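Local coordinates for protein putative PLP-dependent aminotransferase (Bacillus cereus ATCC 10987, PDB 3JU7) that is a putative pyridoxal-phosphate-dependent aminotransferase of the DegT/DnrJ/EryC1/StrS family that probably transfers amino groups and probably works as a dimer, at residues A62-M67 and M229-K234; I183-H188 and G198-S203. All coordinates share one frame; numbering follows the deposited sequence.

Contact 1 of 2, residues A62-M67 and M229-K234; sequences ATLGLM and MGFNCK. With ACT (acetate ion), chain F.
Leu64 and Met67 lie on the cofactor-binding helix 62-73 of a fold-type I aminotransferase and pack against Phe231 and Cys233, in the loop before helix 237-248. The N-terminal end of this helix holds the phosphate of the pyridoxal-phosphate lysine at position 191, with Ala62 N and Thr63 OG1 both bonded to it. The loop runs past the helix, and the contact between them is one of packing. Phe231 points its ring at the helix edge-on: Phe231 CZ sits 3.6 Å from Leu64 O, and Met67 CE lies 4.0 Å from Phe231 CE2, both near the ring plane. Its CG stands between the backbone N and the carbonyl carbon (chi1 55°), which sends the ring out toward the helix. The bent chain of Met67, modelled as selenomethionine (chi3 68°), crosses the Phe231 side chain at about a right angle and brings CE to the ring edge. Leu64 comes in obliquely, with CD2 4.2 Å from Phe231 CE2. Its other reach is to the next inward-facing loop residue, where Leu64 CB touches Cys233 CB at 3.8 Å. Between Phe231 and Cys233 in sequence, Asn232 points away from the helix, into the dimer interface, where ND2 donates hydrogen bonds to the pyridoxal-phosphate lysine and to Glu197, both of the neighbouring subunit. An Asx turn holds its amide: Lys234 N donates to Asn232 OD1 (3.0 Å, 162° at the hydrogen). The Lys234 side chain, bent at chi3 and chi4, curls back, and NZ reaches Asn232 OD1 at 2.9 Å from the opposite face of the amide, so two donors grip that oxygen. Lys234 NZ also donates to OXT of an acetate, probably from the crystallisation liquor, at 2.8 Å.

Contact 2 of 2, residues I183-H188 and G198-S203; sequences IIYSFH and GGLIYS
Strands 183-186 and 199-203 form an antiparallel ladder in the central sheet of the fold-type I domain, where 199-203 runs against both its neighbours. Tyr185 with Leu200 and Ile183 with Tyr202 are hydrogen-bonded pairs, each with two bonds of 2.9 Å, as between Tyr185 N and Leu200 O. The hollow lies at the glycine end. Gly198 and Gly199 carry no side chain, and Phe187 fills the dip, its ring lying obliquely against their backbone with CE2 3.5 Å from Gly199 O. Its CG, anti to the carbonyl carbon (chi1 -58°), swings the ring along the glycines until CZ meets Leu200 CB at 3.7 Å. The same side of the sheet carries Tyr185, whose ring has Ile183 CG2 over one face. The ring turns its edge to the neighbouring tyrosine, Tyr185 CE2 lying 4.0 Å from Tyr202 CB; Tyr185 OH bonds to Tyr175 O. On the other side Ile184 and Ile201 stand side by side and form a bump against helices 62-73 and 206-215. Ile184 CD1 nestles against CG1 and CG2 of Ile201, tightly at 3.5 Å from Ile201 CG2. Beyond the last pair, Phe187 N donates to Gly198 O from well above the carbonyl plane (60°). There Ser186 closes an ST turn: Ser186 OG accepts from His188 N at 3.1 Å.

How the contacts relate
Contact 1 and contact 2, their centres 11 Å apart, meet where helix 62-73 lies on the sheet. Ala62 CB touches Ser186 CB at 3.6 Å, Leu66 CD2 touches Ile184 CG1 at 3.7 Å, and Gly65 O lies 3.6 Å from Ile201 CD1, so the isoleucine bump of contact 2 fits under the helix whose other flank carries contact 1. The two also converge on one phosphate oxygen of the cofactor: Ser186 OG of contact 2 joins Ala62 N of contact 1 in hydrogen-bonding to OP3. Loop 229-234 instead reaches the cofactor site of the second subunit, so each site draws on both chains.

Contact 1 of 2, residues A62-M67 and M229-K234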
# COMPACT_ATOMS: atom_id res chain seq x y z
N ALA A 62 -3.39 6.62 -2.47
CA ALA A 62 -3.23 8.00 -1.91
C ALA A 62 -3.07 7.97 -0.41
O ALA A 62 -2.43 8.85 0.15
CB ALA A 62 -4.42 8.90 -2.26
N THR A 63 -3.66 6.98 0.26
CA THR A 63 -3.52 6.91 1.71
C THR A 63 -2.06 6.73 2.08
O THR A 63 -1.52 7.46 2.93
CB THR A 63 -4.40 5.85 2.34
OG1 THR A 63 -5.73 6.10 1.90
CG2 THR A 63 -4.29 5.93 3.88
N LEU A 64 -1.40 5.81 1.38
CA LEU A 64 0.04 5.57 1.58
C LEU A 64 0.89 6.77 1.13
O LEU A 64 1.92 7.07 1.71
CB LEU A 64 0.48 4.35 0.81
CG LEU A 64 -0.21 3.05 1.22
CD1 LEU A 64 0.08 2.02 0.12
CD2 LEU A 64 0.24 2.59 2.63
N GLY A 65 0.44 7.47 0.11
CA GLY A 65 1.13 8.68 -0.30
C GLY A 65 1.03 9.73 0.81
O GLY A 65 2.00 10.43 1.11
N LEU A 66 -0.15 9.85 1.41
CA LEU A 66 -0.32 10.80 2.50
C LEU A 66 0.69 10.45 3.58
O LEU A 66 1.43 11.35 4.07
CB LEU A 66 -1.77 10.83 3.04
CG LEU A 66 -2.71 11.76 2.27
CD1 LEU A 66 -4.18 11.45 2.55
CD2 LEU A 66 -2.41 13.22 2.61
N MSE A 67 0.72 9.16 3.94
CA MSE A 67 1.60 8.66 5.01
C MSE A 67 3.07 8.96 4.73
O MSE A 67 3.78 9.47 5.61
CB MSE A 67 1.36 7.16 5.24
CG MSE A 67 0.01 6.88 5.94
SE MSE A 67 -0.50 5.01 5.76
CE MSE A 67 0.82 4.32 6.80
N MSE A 229 13.38 6.11 7.19
CA MSE A 229 12.05 5.55 7.38
C MSE A 229 11.42 5.28 6.02
O MSE A 229 11.63 6.01 5.06
CB MSE A 229 11.19 6.53 8.17
CG MSE A 229 9.86 6.01 8.62
SE MSE A 229 10.16 4.41 9.62
CE MSE A 229 8.27 4.12 10.13
N GLY A 230 10.69 4.18 5.93
CA GLY A 230 10.11 3.77 4.68
C GLY A 230 9.24 2.54 4.80
O GLY A 230 9.02 1.98 5.90
N PHE A 231 8.74 2.14 3.66
CA PHE A 231 7.87 0.97 3.59
C PHE A 231 7.71 0.59 2.13
O PHE A 231 8.58 0.93 1.30
CB PHE A 231 6.54 1.23 4.36
CG PHE A 231 5.75 2.45 3.93
CD1 PHE A 231 6.01 3.13 2.75
CD2 PHE A 231 4.65 2.84 4.66
CE1 PHE A 231 5.23 4.22 2.36
CE2 PHE A 231 3.87 3.93 4.25
CZ PHE A 231 4.17 4.62 3.10
N ASN A 232 6.64 -0.11 1.78
CA ASN A 232 6.35 -0.40 0.37
C ASN A 232 5.08 0.28 -0.04
O ASN A 232 4.00 -0.09 0.47
CB ASN A 232 6.11 -1.89 0.15
CG ASN A 232 5.99 -2.27 -1.34
OD1 ASN A 232 6.03 -1.41 -2.24
ND2 ASN A 232 5.92 -3.61 -1.60
N CYS A 233 5.20 1.26 -0.93
CA CYS A 233 4.02 1.86 -1.55
C CYS A 233 4.24 1.99 -3.05
O CYS A 233 3.70 2.89 -3.66
CB CYS A 233 3.69 3.21 -0.92
SG CYS A 233 4.92 4.54 -1.30
N LYS A 234 5.00 1.05 -3.61
CA LYS A 234 5.26 0.98 -5.04
C LYS A 234 4.01 0.55 -5.81
O LYS A 234 3.31 -0.38 -5.43
CB LYS A 234 6.42 0.01 -5.35
CG LYS A 234 7.73 0.41 -4.65
CD LYS A 234 8.85 -0.56 -4.77
CE LYS A 234 8.83 -1.70 -3.77
NZ LYS A 234 7.88 -2.73 -4.05
C ACT F . 9.89 -5.39 -2.94
O ACT F . 10.57 -4.61 -3.69
OXT ACT F . 8.74 -5.02 -2.63
CH3 ACT F . 10.41 -6.72 -2.46

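Contact 2 of 2, residues I183-H188 and G198-S203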
# COMPACT_ATOMS: atom_id res chain seq x y z
N ILE A 183 1.52 17.56 -2.84
CA ILE A 183 0.12 17.33 -3.16
C ILE A 183 -0.08 15.83 -3.42
O ILE A 183 0.65 15.21 -4.19
CB ILE A 183 -0.33 18.18 -4.38
CG1 ILE A 183 0.19 19.63 -4.17
CG2 ILE A 183 -1.80 18.08 -4.55
CD1 ILE A 183 -0.65 20.75 -4.57
N ILE A 184 -1.07 15.26 -2.73
CA ILE A 184 -1.46 13.88 -2.89
C ILE A 184 -2.77 13.77 -3.69
O ILE A 184 -3.73 14.48 -3.44
CB ILE A 184 -1.68 13.18 -1.53
CG1 ILE A 184 -0.50 13.44 -0.54
CG2 ILE A 184 -1.91 11.71 -1.75
CD1 ILE A 184 0.91 13.52 -1.17
N TYR A 185 -2.77 12.90 -4.69
CA TYR A 185 -3.92 12.64 -5.49
C TYR A 185 -4.14 11.15 -5.52
O TYR A 185 -3.18 10.35 -5.43
CB TYR A 185 -3.72 13.08 -6.96
CG TYR A 185 -3.24 14.47 -7.22
CD1 TYR A 185 -4.14 15.52 -7.45
CD2 TYR A 185 -1.88 14.73 -7.40
CE1 TYR A 185 -3.66 16.86 -7.75
CE2 TYR A 185 -1.40 16.01 -7.69
CZ TYR A 185 -2.28 17.09 -7.86
OH TYR A 185 -1.73 18.36 -8.18
N SER A 186 -5.39 10.77 -5.76
CA SER A 186 -5.79 9.38 -5.82
C SER A 186 -6.19 8.95 -7.23
O SER A 186 -6.76 9.73 -7.97
CB SER A 186 -6.94 9.12 -4.85
OG SER A 186 -7.37 7.78 -4.93
N PHE A 187 -5.87 7.70 -7.57
CA PHE A 187 -6.34 7.07 -8.79
C PHE A 187 -7.29 5.88 -8.45
O PHE A 187 -7.47 4.94 -9.23
CB PHE A 187 -5.17 6.55 -9.62
CG PHE A 187 -4.15 7.59 -10.04
CD1 PHE A 187 -4.50 8.88 -10.42
CD2 PHE A 187 -2.80 7.22 -10.13
CE1 PHE A 187 -3.52 9.79 -10.85
CE2 PHE A 187 -1.82 8.14 -10.57
CZ PHE A 187 -2.19 9.42 -10.94
N HIS A 188 -7.92 5.90 -7.27
CA HIS A 188 -8.89 4.86 -6.96
C HIS A 188 -9.97 4.83 -8.04
O HIS A 188 -10.30 5.87 -8.63
CB HIS A 188 -9.51 5.12 -5.60
CG HIS A 188 -10.31 3.98 -5.05
ND1 HIS A 188 -11.68 3.93 -5.13
CD2 HIS A 188 -9.92 2.88 -4.36
CE1 HIS A 188 -12.11 2.83 -4.52
NE2 HIS A 188 -11.06 2.18 -4.04
N GLY A 198 -4.38 3.23 -6.86
CA GLY A 198 -3.23 4.01 -7.22
C GLY A 198 -3.30 5.43 -6.66
O GLY A 198 -4.30 5.84 -6.10
N GLY A 199 -2.23 6.17 -6.84
CA GLY A 199 -2.16 7.55 -6.43
C GLY A 199 -0.89 8.18 -6.97
O GLY A 199 -0.09 7.51 -7.64
N LEU A 200 -0.73 9.47 -6.67
CA LEU A 200 0.38 10.29 -7.14
C LEU A 200 0.72 11.38 -6.12
O LEU A 200 -0.17 11.89 -5.39
CB LEU A 200 0.01 10.94 -8.45
CG LEU A 200 1.14 11.60 -9.29
CD1 LEU A 200 1.88 10.59 -10.14
CD2 LEU A 200 0.63 12.71 -10.15
N ILE A 201 2.01 11.72 -6.07
CA ILE A 201 2.48 12.86 -5.29
C ILE A 201 3.19 13.82 -6.21
O ILE A 201 4.01 13.41 -6.99
CB ILE A 201 3.42 12.49 -4.11
CG1 ILE A 201 2.82 11.35 -3.29
CG2 ILE A 201 3.67 13.73 -3.25
CD1 ILE A 201 3.62 10.97 -2.03
N TYR A 202 2.84 15.10 -6.12
CA TYR A 202 3.51 16.15 -6.89
C TYR A 202 4.19 17.11 -5.92
O TYR A 202 3.65 17.38 -4.85
CB TYR A 202 2.51 16.97 -7.71
CG TYR A 202 3.16 18.19 -8.31
CD1 TYR A 202 3.89 18.11 -9.50
CD2 TYR A 202 3.11 19.43 -7.65
CE1 TYR A 202 4.51 19.23 -10.03
CE2 TYR A 202 3.74 20.55 -8.20
CZ TYR A 202 4.42 20.45 -9.39
OH TYR A 202 5.04 21.57 -9.92
N SER A 203 5.37 17.59 -6.28
CA SER A 203 5.97 18.74 -5.59
C SER A 203 6.81 19.49 -6.59
O SER A 203 7.35 18.94 -7.56
CB SER A 203 6.78 18.36 -4.35
OG SER A 203 7.30 19.49 -3.67